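Nucleotidyl transferase (Methanothermobacter thermautotrophicus, PDB 6PLJ) probably transfers nucleotidyl groups, as MobA-like NTP transferases do, and may take part in making the pseudomurein cell wall. Local coordinates at residues K68-L71 against E77-V80; D165-I170 against M198-G203; M172-G177 against G190-L195; R182-L187 against D202-Y207. One frame throughout, in Å; residues are numbered along the deposited sequence. Where two conformers were deposited one is given.

How the contacts relate
The four contacts illustrate how chemistry follows depth in an alpha/beta fold. Contacts 1 and 3 are buried, each setting a helix against a different part of the large mixed sheet with apolar atoms alone; their centres lie about 17 Å apart and they do not touch. Contact 2 is partly buried: one leucine meets a loop that polar bonds keep in shape. Contact 4 is at the surface, and it has a side-chain hydrogen bond between its segments. Contacts 2 and 3 both use helix 192-201, while contacts 2 and 4 share D202 and G203 where that helix gives way to strand 205-210. Contact 1 lies opposite contact 2 across the chain's centre.

Contact 1: K68-L71 against E77-V80; sequences KAVL and ECIV
C78 meets two consecutive helix residues, V70 and L71, with different atoms. The methyl CD2 of L71 lies 3.6 Å from C78 CB, while CG1 of V70 lies 3.8 Å from C78 SG. The cysteine thus works as an apolar residue, its methylene set against the leucine and its sulfur against the valine. Its SG is anti to the backbone N (chi1 -176°), which carries the sulfur past L71 and on toward V70. On the helix, V70 CG1 is likewise anti to its own backbone N (chi1 167°) and is the branch that reaches the sulfur. L71 starts along the flank of the contact, and its far methyl, CD2, does the touching; the residue is partly exposed. The CA atoms of L71 and C78, 6.8 Å apart, mark the nearest backbone approach of the two segments. Helix 62-72 and strand 77-82 form the closing half of a beta-alpha-beta crossover that starts from the parallel neighbour, strand 25-31, and the short loop that follows the helix turns the chain back into the sheet. Further out, V29 touches both V70 and C78, and A27 also packs on V70, so the valine bridges two adjacent strands; L141 of helix 138-147 adjoins it as well. Backbone bonds fix the strand on both flanks, E77 and I79 pairing with strand 25-31 and C78 and V80 with R99. E77 points to the other face of the sheet, where its OE2 accepts hydrogen bonds from S26 OG and G122 N.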
loop_
_atom_site.group_PDB
_atom_site.type_symbol
_atom_site.label_atom_id
_atom_site.label_comp_id
_atom_site.label_asym_id
_atom_site.label_seq_id
_atom_site.Cartn_x
_atom_site.Cartn_y
_atom_site.Cartn_z
ATOM N N LYS A 68 4.072 -10.089 2.917
ATOM C CA LYS A 68 5.083 -10.567 3.843
ATOM C C LYS A 68 5.707 -9.422 4.634
ATOM O O LYS A 68 5.903 -9.532 5.841
ATOM C CB LYS A 68 6.173 -11.332 3.101
ATOM C CG LYS A 68 7.284 -11.877 3.976
ATOM C CD LYS A 68 6.748 -12.842 5.009
ATOM C CE LYS A 68 7.849 -13.336 5.920
ATOM N NZ LYS A 68 7.341 -14.435 6.760
ATOM N N ALA A 69 6.018 -8.317 3.962
ATOM C CA ALA A 69 6.579 -7.147 4.655
ATOM C C ALA A 69 5.634 -6.573 5.706
ATOM O O ALA A 69 6.049 -6.229 6.817
ATOM C CB ALA A 69 6.994 -6.089 3.660
ATOM N N VAL A 70 4.354 -6.491 5.349
ATOM C CA VAL A 70 3.325 -5.986 6.248
ATOM C C VAL A 70 3.186 -6.897 7.483
ATOM O O VAL A 70 3.160 -6.427 8.626
ATOM C CB VAL A 70 1.997 -5.862 5.477
ATOM C CG1 VAL A 70 0.828 -5.655 6.391
ATOM C CG2 VAL A 70 2.102 -4.729 4.452
ATOM N N LEU A 71 3.119 -8.198 7.259
ATOM C CA LEU A 71 3.038 -9.140 8.387
ATOM C C LEU A 71 4.290 -9.082 9.237
ATOM O O LEU A 71 4.218 -9.107 10.491
ATOM C CB LEU A 71 2.765 -10.549 7.885
ATOM C CG LEU A 71 1.358 -10.831 7.327
ATOM C CD1 LEU A 71 1.289 -12.217 6.717
ATOM C CD2 LEU A 71 0.276 -10.660 8.385
ATOM N N GLU A 77 -3.309 -8.092 12.377
ATOM C CA GLU A 77 -3.966 -8.797 11.278
ATOM C C GLU A 77 -3.665 -8.064 9.996
ATOM O O GLU A 77 -3.307 -6.887 10.036
ATOM C CB GLU A 77 -5.483 -8.872 11.463
ATOM C CG GLU A 77 -6.170 -7.510 11.346
ATOM C CD GLU A 77 -7.664 -7.547 11.541
ATOM O OE1 GLU A 77 -8.245 -8.654 11.531
ATOM O OE2 GLU A 77 -8.252 -6.459 11.691
ATOM N N CYS A 78 -3.810 -8.762 8.873
ATOM C CA CYS A 78 -3.641 -8.166 7.560
ATOM C C CYS A 78 -4.843 -8.499 6.687
ATOM O O CYS A 78 -5.124 -9.675 6.419
ATOM C CB CYS A 78 -2.363 -8.676 6.913
ATOM S SG CYS A 78 -2.023 -7.884 5.319
ATOM N N ILE A 79 -5.553 -7.449 6.286
ATOM C CA ILE A 79 -6.655 -7.507 5.346
ATOM C C ILE A 79 -6.074 -7.213 3.979
ATOM O O ILE A 79 -5.256 -6.310 3.850
ATOM C CB ILE A 79 -7.736 -6.443 5.690
ATOM C CG1 ILE A 79 -8.582 -6.890 6.895
ATOM C CG2 ILE A 79 -8.700 -6.230 4.526
ATOM C CD1 ILE A 79 -7.845 -7.190 8.160
ATOM N N VAL A 80 -6.473 -7.975 2.970
ATOM C CA VAL A 80 -6.061 -7.679 1.604
ATOM C C VAL A 80 -7.317 -7.475 0.787
ATOM O O VAL A 80 -8.211 -8.325 0.807
ATOM C CB VAL A 80 -5.223 -8.798 0.981
ATOM C CG1 VAL A 80 -4.836 -8.425 -0.436
ATOM C CG2 VAL A 80 -3.983 -9.080 1.815
#

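Contact 2: D165-I170 against M198-G203; sequences DNARGI and MMLEDG
Between L200 and the backbone of D165, N166 and A167 the contact is van der Waals, and a single methyl does the touching. L200 CD1 is pressed onto the chain itself, 3.4 Å from N166 C and 3.7 Å from A167 N. Only A167 answers with a side chain, its CB lying 4.2 Å from L200 CD1. The leucine's CG is anti to the carbonyl carbon (chi1 -71°), which sends the branch outward from the helix to the loop. Polar bonds, by contrast, lie within the loop and give it the shape the methyl meets. N166 turns away from the helix and uses both ends of its amide. N166 ND2 donates to D165 OD1 over 3.0 Å, almost straight at 173° and in the plane of the amide. N166 OD1 accepts from R168 N at 3.0 Å, in the carbonyl plane and on a lone pair; this is an Asx turn. With both ends engaged, the amide is probably held against rotation. The guanidinium of R168 adds a flat contact, one face lying over N166 CG, 3.3 Å from the plane and offset toward the rim. Overlapping the Asx turn, a type II turn runs from A167 to I170, with G169 at positive phi, and N193 ND2 of helix 192-201 bonds to both A167 O and I170 O. The helix ends in a Schellman motif at G203. W197, a turn before L200, touches N166, A167 and R168, while I170 reaches I155 of strand 152-157 and L200 is backed by L206 of strand 205-210.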
loop_
_atom_site.group_PDB
_atom_site.type_symbol
_atom_site.label_atom_id
_atom_site.label_comp_id
_atom_site.label_asym_id
_atom_site.label_seq_id
_atom_site.Cartn_x
_atom_site.Cartn_y
_atom_site.Cartn_z
ATOM N N ASP A 165 4.072 19.778 6.004
ATOM C CA ASP A 165 3.137 20.828 5.595
ATOM C C ASP A 165 2.666 20.681 4.149
ATOM O O ASP A 165 1.989 21.562 3.617
ATOM C CB ASP A 165 3.735 22.227 5.851
ATOM C CG ASP A 165 4.908 22.573 4.941
ATOM O OD1 ASP A 165 5.342 21.754 4.097
ATOM O OD2 ASP A 165 5.412 23.704 5.094
ATOM N N ASN A 166 3.012 19.556 3.522
ATOM C CA ASN A 166 2.704 19.316 2.130
ATOM C C ASN A 166 2.631 17.804 1.907
ATOM O O ASN A 166 3.095 17.027 2.744
ATOM C CB ASN A 166 3.824 19.887 1.262
ATOM C CG ASN A 166 5.108 19.094 1.392
ATOM O OD1 ASN A 166 5.356 18.175 0.604
ATOM N ND2 ASN A 166 5.909 19.401 2.408
ATOM N N ALA A 167 2.060 17.419 0.781
ATOM C CA ALA A 167 2.013 16.022 0.346
ATOM C C ALA A 167 2.648 15.827 -1.027
ATOM O O ALA A 167 2.217 14.986 -1.825
ATOM C CB ALA A 167 0.579 15.527 0.364
ATOM N N ARG A 168 3.727 16.561 -1.288
ATOM C CA ARG A 168 4.469 16.352 -2.519
ATOM C C ARG A 168 5.140 14.977 -2.533
ATOM O O ARG A 168 5.887 14.648 -1.632
ATOM C CB ARG A 168 5.527 17.433 -2.693
ATOM C CG ARG A 168 4.910 18.780 -2.998
ATOM C CD ARG A 168 5.970 19.820 -3.312
ATOM N NE ARG A 168 6.871 20.061 -2.194
ATOM C CZ ARG A 168 6.647 20.901 -1.177
ATOM N NH1 ARG A 168 5.543 21.637 -1.116
ATOM N NH2 ARG A 168 7.557 21.019 -0.224
ATOM N N GLY A 169 4.870 14.196 -3.576
ATOM C CA GLY A 169 5.592 12.963 -3.827
ATOM C C GLY A 169 5.334 11.862 -2.818
ATOM O O GLY A 169 6.154 10.944 -2.689
ATOM N N ILE A 170 4.226 11.962 -2.085
ATOM C CA ILE A 170 3.884 10.929 -1.108
ATOM C C ILE A 170 2.478 10.369 -1.316
ATOM O O ILE A 170 1.654 10.946 -2.026
ATOM C CB ILE A 170 4.076 11.402 0.347
ATOM C CG1 ILE A 170 3.132 12.556 0.699
ATOM C CG2 ILE A 170 5.535 11.761 0.589
ATOM C CD1 ILE A 170 3.270 13.038 2.127
ATOM N N MET A 198 -6.102 17.390 1.325
ATOM C CA MET A 198 -7.340 17.719 2.048
ATOM C C MET A 198 -7.134 17.698 3.557
ATOM O O MET A 198 -7.505 18.643 4.253
ATOM C CB MET A 198 -8.443 16.726 1.698
ATOM C CG MET A 198 -9.273 17.074 0.480
ATOM S SD MET A 198 -10.815 16.144 0.521
ATOM C CE MET A 198 -11.234 16.306 2.256
ATOM N N MET A 199 -6.541 16.611 4.053
ATOM C CA MET A 199 -6.204 16.478 5.466
ATOM C C MET A 199 -5.340 17.624 5.996
ATOM O O MET A 199 -5.616 18.177 7.062
ATOM C CB MET A 199 -5.469 15.153 5.730
ATOM C CG MET A 199 -6.348 13.928 5.653
ATOM S SD MET A 199 -5.344 12.424 5.795
ATOM C CE MET A 199 -6.609 11.231 5.376
ATOM N N LEU A 200 -4.290 17.968 5.253
ATOM C CA LEU A 200 -3.430 19.085 5.641
ATOM C C LEU A 200 -4.202 20.413 5.699
ATOM O O LEU A 200 -4.029 21.175 6.655
ATOM C CB LEU A 200 -2.239 19.200 4.687
ATOM C CG LEU A 200 -1.196 18.084 4.834
ATOM C CD1 LEU A 200 -0.257 18.102 3.632
ATOM C CD2 LEU A 200 -0.410 18.208 6.126
ATOM N N GLU A 201 -5.053 20.660 4.706
ATOM C CA GLU A 201 -5.921 21.861 4.677
ATOM C C GLU A 201 -6.837 21.913 5.899
ATOM O O GLU A 201 -7.053 22.984 6.481
ATOM C CB GLU A 201 -6.773 21.890 3.409
ATOM C CG GLU A 201 -5.995 22.183 2.131
ATOM C CD GLU A 201 -6.706 21.729 0.860
ATOM O OE1 GLU A 201 -7.870 21.269 0.923
ATOM O OE2 GLU A 201 -6.092 21.837 -0.221
ATOM N N ASP A 202 -7.354 20.746 6.296
ATOM C CA ASP A 202 -8.197 20.624 7.481
ATOM C C ASP A 202 -7.432 20.704 8.804
ATOM O O ASP A 202 -8.051 20.696 9.865
ATOM C CB ASP A 202 -9.006 19.311 7.433
ATOM C CG ASP A 202 -10.011 19.268 6.288
ATOM O OD1 ASP A 202 -10.356 20.328 5.720
ATOM O OD2 ASP A 202 -10.477 18.162 5.943
ATOM N N GLY A 203 -6.101 20.747 8.764
ATOM C CA GLY A 203 -5.290 20.855 9.968
ATOM C C GLY A 203 -4.939 19.519 10.597
ATOM O O GLY A 203 -4.445 19.475 11.720
#

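Contact 3: M172-G177 against G190-L195; sequences MPLAAG and GNINPL. With EDO (1,2-ethanediol), chain B.
M172 and L174 meet I192 in a buried, wholly apolar contact that sets the N-terminal end of helix 192-201 against strand 174-177, an inner strand of the mixed sheet, and the loop entering it. I192 uses both its branches. Its CG1 lies 3.9 Å from L174 CD2, and the two side chains reach toward each other tip to tip. I192 CG1 is anti to its backbone N (chi1 -167°), extending the longer branch to the sheet. The other branch, CG2, comes within 4.2 Å of M172 CG, where the methionine crosses at about a right angle. M172 was deposited in two conformers, so its part is less certain. Around them, C128 of strand 125-130 touches M172 and L174, and I155 of strand 152-157 also packs on L174. The peptide between M172 and P173 is cis. The backbone of M172 has polar partners: M172 N donates to O1 of a 1,2-ethanediol (3.0 Å, 160°), probably from the crystallisation liquor, and M172 O accepts from Q133. Between the two segments themselves, then, helix and strand depend on shape and exclusion of water rather than on directed bonds.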
loop_
_atom_site.group_PDB
_atom_site.type_symbol
_atom_site.label_atom_id
_atom_site.label_comp_id
_atom_site.label_asym_id
_atom_site.label_seq_id
_atom_site.Cartn_x
_atom_site.Cartn_y
_atom_site.Cartn_z
ATOM N N MET A 172 1.551 6.378 -0.185
ATOM C CA MET A 172 1.537 5.137 0.582
ATOM C C MET A 172 2.955 4.681 0.889
ATOM O O MET A 172 3.915 5.115 0.246
ATOM C CB MET A 172 0.856 4.035 -0.221
ATOM C CG MET A 172 -0.532 4.379 -0.700
ATOM S SD MET A 172 -1.632 4.322 0.711
ATOM C CE MET A 172 -2.127 2.613 0.593
ATOM N N PRO A 173 3.115 3.811 1.887
ATOM C CA PRO A 173 2.155 3.394 2.920
ATOM C C PRO A 173 1.903 4.526 3.917
ATOM O O PRO A 173 2.706 5.453 4.041
ATOM C CB PRO A 173 2.870 2.244 3.602
ATOM C CG PRO A 173 4.302 2.557 3.429
ATOM C CD PRO A 173 4.416 3.146 2.074
ATOM N N LEU A 174 0.787 4.438 4.623
ATOM C CA LEU A 174 0.461 5.401 5.667
ATOM C C LEU A 174 -0.220 4.647 6.780
ATOM O O LEU A 174 -0.665 3.505 6.594
ATOM C CB LEU A 174 -0.430 6.542 5.131
ATOM C CG LEU A 174 -1.804 6.168 4.570
ATOM C CD1 LEU A 174 -2.840 5.913 5.664
ATOM C CD2 LEU A 174 -2.318 7.229 3.605
ATOM N N ALA A 175 -0.300 5.268 7.943
ATOM C CA ALA A 175 -1.078 4.697 9.038
ATOM C C ALA A 175 -1.881 5.810 9.672
ATOM O O ALA A 175 -1.439 6.955 9.735
ATOM C CB ALA A 175 -0.193 4.012 10.051
ATOM N N ALA A 176 -3.068 5.466 10.149
ATOM C CA ALA A 176 -3.942 6.452 10.754
ATOM C C ALA A 176 -4.959 5.761 11.627
ATOM O O ALA A 176 -5.215 4.574 11.482
ATOM C CB ALA A 176 -4.660 7.259 9.680
ATOM N N GLY A 177 -5.585 6.545 12.496
ATOM C CA GLY A 177 -6.754 6.063 13.225
ATOM C C GLY A 177 -7.852 5.603 12.290
ATOM O O GLY A 177 -8.118 6.226 11.261
ATOM N N GLY A 190 -10.841 9.601 -5.450
ATOM C CA GLY A 190 -10.415 8.207 -5.547
ATOM C C GLY A 190 -8.944 7.946 -5.286
ATOM O O GLY A 190 -8.584 6.860 -4.861
ATOM N N ASN A 191 -8.094 8.929 -5.577
ATOM C CA ASN A 191 -6.639 8.811 -5.409
ATOM C C ASN A 191 -6.275 9.192 -3.991
ATOM O O ASN A 191 -6.974 9.991 -3.386
ATOM C CB ASN A 191 -5.923 9.756 -6.375
ATOM C CG ASN A 191 -6.197 9.421 -7.823
ATOM O OD1 ASN A 191 -6.917 10.141 -8.516
ATOM N ND2 ASN A 191 -5.646 8.311 -8.281
ATOM N N ILE A 192 -5.186 8.641 -3.457
ATOM C CA ILE A 192 -4.813 8.937 -2.072
ATOM C C ILE A 192 -4.183 10.330 -1.901
ATOM O O ILE A 192 -4.427 10.997 -0.893
ATOM C CB ILE A 192 -3.928 7.822 -1.438
ATOM C CG1 ILE A 192 -3.826 7.987 0.088
ATOM C CG2 ILE A 192 -2.527 7.795 -2.027
ATOM C CD1 ILE A 192 -5.140 7.803 0.820
ATOM N N ASN A 193 -3.401 10.784 -2.878
ATOM C CA ASN A 193 -2.649 12.020 -2.683
ATOM C C ASN A 193 -3.554 13.247 -2.473
ATOM O O ASN A 193 -3.328 14.000 -1.537
ATOM C CB ASN A 193 -1.610 12.244 -3.788
ATOM C CG ASN A 193 -0.792 13.496 -3.550
ATOM O OD1 ASN A 193 -1.062 14.544 -4.142
ATOM N ND2 ASN A 193 0.173 13.416 -2.650
ATOM N N PRO A 194 -4.615 13.404 -3.289
ATOM C CA PRO A 194 -5.568 14.502 -3.023
ATOM C C PRO A 194 -6.182 14.487 -1.615
ATOM O O PRO A 194 -6.357 15.556 -1.008
ATOM C CB PRO A 194 -6.633 14.313 -4.111
ATOM C CG PRO A 194 -5.920 13.631 -5.213
ATOM C CD PRO A 194 -4.937 12.706 -4.545
ATOM N N LEU A 195 -6.462 13.300 -1.067
ATOM C CA LEU A 195 -6.923 13.210 0.324
ATOM C C LEU A 195 -5.919 13.705 1.350
ATOM O O LEU A 195 -6.305 14.254 2.370
ATOM C CB LEU A 195 -7.327 11.769 0.714
ATOM C CG LEU A 195 -8.713 11.269 0.368
ATOM C CD1 LEU A 195 -8.899 9.879 0.973
ATOM C CD2 LEU A 195 -9.805 12.220 0.858
HETATM C C1 EDO B . 4.370 6.093 -3.000
HETATM O O1 EDO B . 2.944 6.272 -2.856
HETATM C C2 EDO B . 5.020 7.442 -3.238
HETATM O O2 EDO B . 4.540 7.948 -4.489
#

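Contact 4: R182-L187 against D202-Y207; sequences RDYLPL and DGVRLY
Y184, with chi1 at -84° and chi2 at -81°, extends its ring from the last part of helix 178-184 to D202, whose CG is anti to the carbonyl carbon (chi1 -65°) and approaches from the opposite direction. Y184 OH donates to D202 OD2 over a short 2.6 Å, and the carboxylate offers its anti lone pair, the one turned away from the other oxygen. OD2 sits at the ring's edge, near its plane. V204 packs alongside: its CG2, anti to the carbonyl carbon, lies 3.8 Å from Y184 CZ and 3.3 Å from Y184 OH, approaching the ring obliquely as the two side chains slide past each other. A phenylalanine in place of Y184 would probably retain most of the packing on V204 but leave the exposed D202 carboxylate without this donor, and the ring less firmly tied. On V204's side of the ring, M199 of helix 192-201 touches both residues. A type I turn, Y184 to L187, follows in the chain, L187 N bonding to Y184 O at 2.9 Å. The arrangement belongs to the periphery of an alpha/beta fold, where the last part of a helix is tied to the tight turn leading from the next helix into a strand.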
loop_
_atom_site.group_PDB
_atom_site.type_symbol
_atom_site.label_atom_id
_atom_site.label_comp_id
_atom_site.label_asym_id
_atom_site.label_seq_id
_atom_site.Cartn_x
_atom_site.Cartn_y
_atom_site.Cartn_z
ATOM N N ARG A 182 -12.226 6.417 8.285
ATOM C CA ARG A 182 -13.630 6.260 7.932
ATOM C C ARG A 182 -14.278 7.601 7.597
ATOM O O ARG A 182 -15.209 7.638 6.810
ATOM C CB ARG A 182 -14.407 5.548 9.047
ATOM C CG ARG A 182 -14.077 4.076 9.223
ATOM C CD ARG A 182 -14.370 3.230 7.995
ATOM N NE ARG A 182 -15.784 3.148 7.625
ATOM C CZ ARG A 182 -16.626 2.163 7.958
ATOM N NH1 ARG A 182 -17.877 2.206 7.531
ATOM N NH2 ARG A 182 -16.239 1.135 8.703
ATOM N N ASP A 183 -13.786 8.694 8.171
ATOM C CA ASP A 183 -14.288 10.038 7.818
ATOM C C ASP A 183 -13.695 10.592 6.518
ATOM O O ASP A 183 -14.399 11.270 5.770
ATOM C CB ASP A 183 -14.060 11.015 8.972
ATOM C CG ASP A 183 -14.954 10.719 10.180
ATOM O OD1 ASP A 183 -15.996 10.048 10.019
ATOM O OD2 ASP A 183 -14.613 11.188 11.280
ATOM N N TYR A 184 -12.424 10.308 6.239
ATOM C CA TYR A 184 -11.761 10.849 5.029
ATOM C C TYR A 184 -11.871 9.975 3.788
ATOM O O TYR A 184 -12.092 10.501 2.706
ATOM C CB TYR A 184 -10.289 11.177 5.305
ATOM C CG TYR A 184 -10.118 12.528 5.921
ATOM C CD1 TYR A 184 -10.130 13.676 5.125
ATOM C CD2 TYR A 184 -9.965 12.677 7.294
ATOM C CE1 TYR A 184 -9.985 14.939 5.684
ATOM C CE2 TYR A 184 -9.813 13.937 7.864
ATOM C CZ TYR A 184 -9.831 15.058 7.056
ATOM O OH TYR A 184 -9.688 16.300 7.629
ATOM N N LEU A 185 -11.713 8.656 3.914
ATOM C CA LEU A 185 -11.707 7.799 2.718
ATOM C C LEU A 185 -12.951 7.904 1.824
ATOM O O LEU A 185 -12.811 7.791 0.601
ATOM C CB LEU A 185 -11.440 6.324 3.067
ATOM C CG LEU A 185 -10.016 6.013 3.523
ATOM C CD1 LEU A 185 -9.933 4.593 4.057
ATOM C CD2 LEU A 185 -8.989 6.215 2.403
ATOM N N PRO A 186 -14.147 8.143 2.398
ATOM C CA PRO A 186 -15.319 8.344 1.516
ATOM C C PRO A 186 -15.276 9.603 0.648
ATOM O O PRO A 186 -16.060 9.704 -0.311
ATOM C CB PRO A 186 -16.485 8.450 2.497
ATOM C CG PRO A 186 -16.024 7.767 3.727
ATOM C CD PRO A 186 -14.561 8.101 3.810
ATOM N N LEU A 187 -14.384 10.537 0.967
ATOM C CA LEU A 187 -14.275 11.817 0.258
ATOM C C LEU A 187 -13.286 11.748 -0.898
ATOM O O LEU A 187 -12.561 10.768 -1.058
ATOM C CB LEU A 187 -13.846 12.917 1.233
ATOM C CG LEU A 187 -14.678 13.045 2.514
ATOM C CD1 LEU A 187 -14.119 14.108 3.439
ATOM C CD2 LEU A 187 -16.137 13.321 2.204
ATOM N N ASP A 202 -7.354 20.746 6.296
ATOM C CA ASP A 202 -8.197 20.624 7.481
ATOM C C ASP A 202 -7.432 20.704 8.804
ATOM O O ASP A 202 -8.051 20.696 9.865
ATOM C CB ASP A 202 -9.006 19.311 7.433
ATOM C CG ASP A 202 -10.011 19.268 6.288
ATOM O OD1 ASP A 202 -10.356 20.328 5.720
ATOM O OD2 ASP A 202 -10.477 18.162 5.943
ATOM N N GLY A 203 -6.101 20.747 8.764
ATOM C CA GLY A 203 -5.290 20.855 9.968
ATOM C C GLY A 203 -4.939 19.519 10.597
ATOM O O GLY A 203 -4.445 19.475 11.720
ATOM N N VAL A 204 -5.165 18.428 9.859
ATOM C CA VAL A 204 -4.798 17.095 10.321
ATOM C C VAL A 204 -3.284 17.041 10.375
ATOM O O VAL A 204 -2.624 17.474 9.421
ATOM C CB VAL A 204 -5.288 15.990 9.361
ATOM C CG1 VAL A 204 -4.773 14.616 9.795
ATOM C CG2 VAL A 204 -6.808 15.996 9.240
ATOM N N ARG A 205 -2.744 16.518 11.470
ATOM C CA ARG A 205 -1.300 16.432 11.655
ATOM C C ARG A 205 -0.821 15.262 10.789
ATOM O O ARG A 205 -1.358 14.167 10.895
ATOM C CB ARG A 205 -0.890 16.201 13.121
ATOM C CG ARG A 205 -1.707 16.878 14.230
ATOM C CD ARG A 205 -2.187 18.290 13.941
ATOM N NE ARG A 205 -1.116 19.262 13.755
ATOM C CZ ARG A 205 -1.332 20.553 13.512
ATOM N NH1 ARG A 205 -2.574 21.010 13.422
ATOM N NH2 ARG A 205 -0.311 21.384 13.352
ATOM N N LEU A 206 0.142 15.523 9.912
ATOM C CA LEU A 206 0.705 14.508 9.018
ATOM C C LEU A 206 2.185 14.372 9.341
ATOM O O LEU A 206 2.934 15.339 9.163
ATOM C CB LEU A 206 0.494 14.917 7.567
ATOM C CG LEU A 206 0.988 13.956 6.484
ATOM C CD1 LEU A 206 0.258 12.618 6.589
ATOM C CD2 LEU A 206 0.802 14.574 5.105
ATOM N N TYR A 207 2.603 13.209 9.848
ATOM C CA TYR A 207 4.013 12.968 10.198
ATOM C C TYR A 207 4.708 12.113 9.146
ATOM O O TYR A 207 4.320 10.962 8.913
ATOM C CB TYR A 207 4.165 12.314 11.568
ATOM C CG TYR A 207 5.602 12.257 12.021
ATOM C CD1 TYR A 207 6.214 13.379 12.579
ATOM C CD2 TYR A 207 6.369 11.110 11.848
ATOM C CE1 TYR A 207 7.536 13.344 12.975
ATOM C CE2 TYR A 207 7.698 11.071 12.233
ATOM C CZ TYR A 207 8.272 12.200 12.803
ATOM O OH TYR A 207 9.583 12.179 13.203
#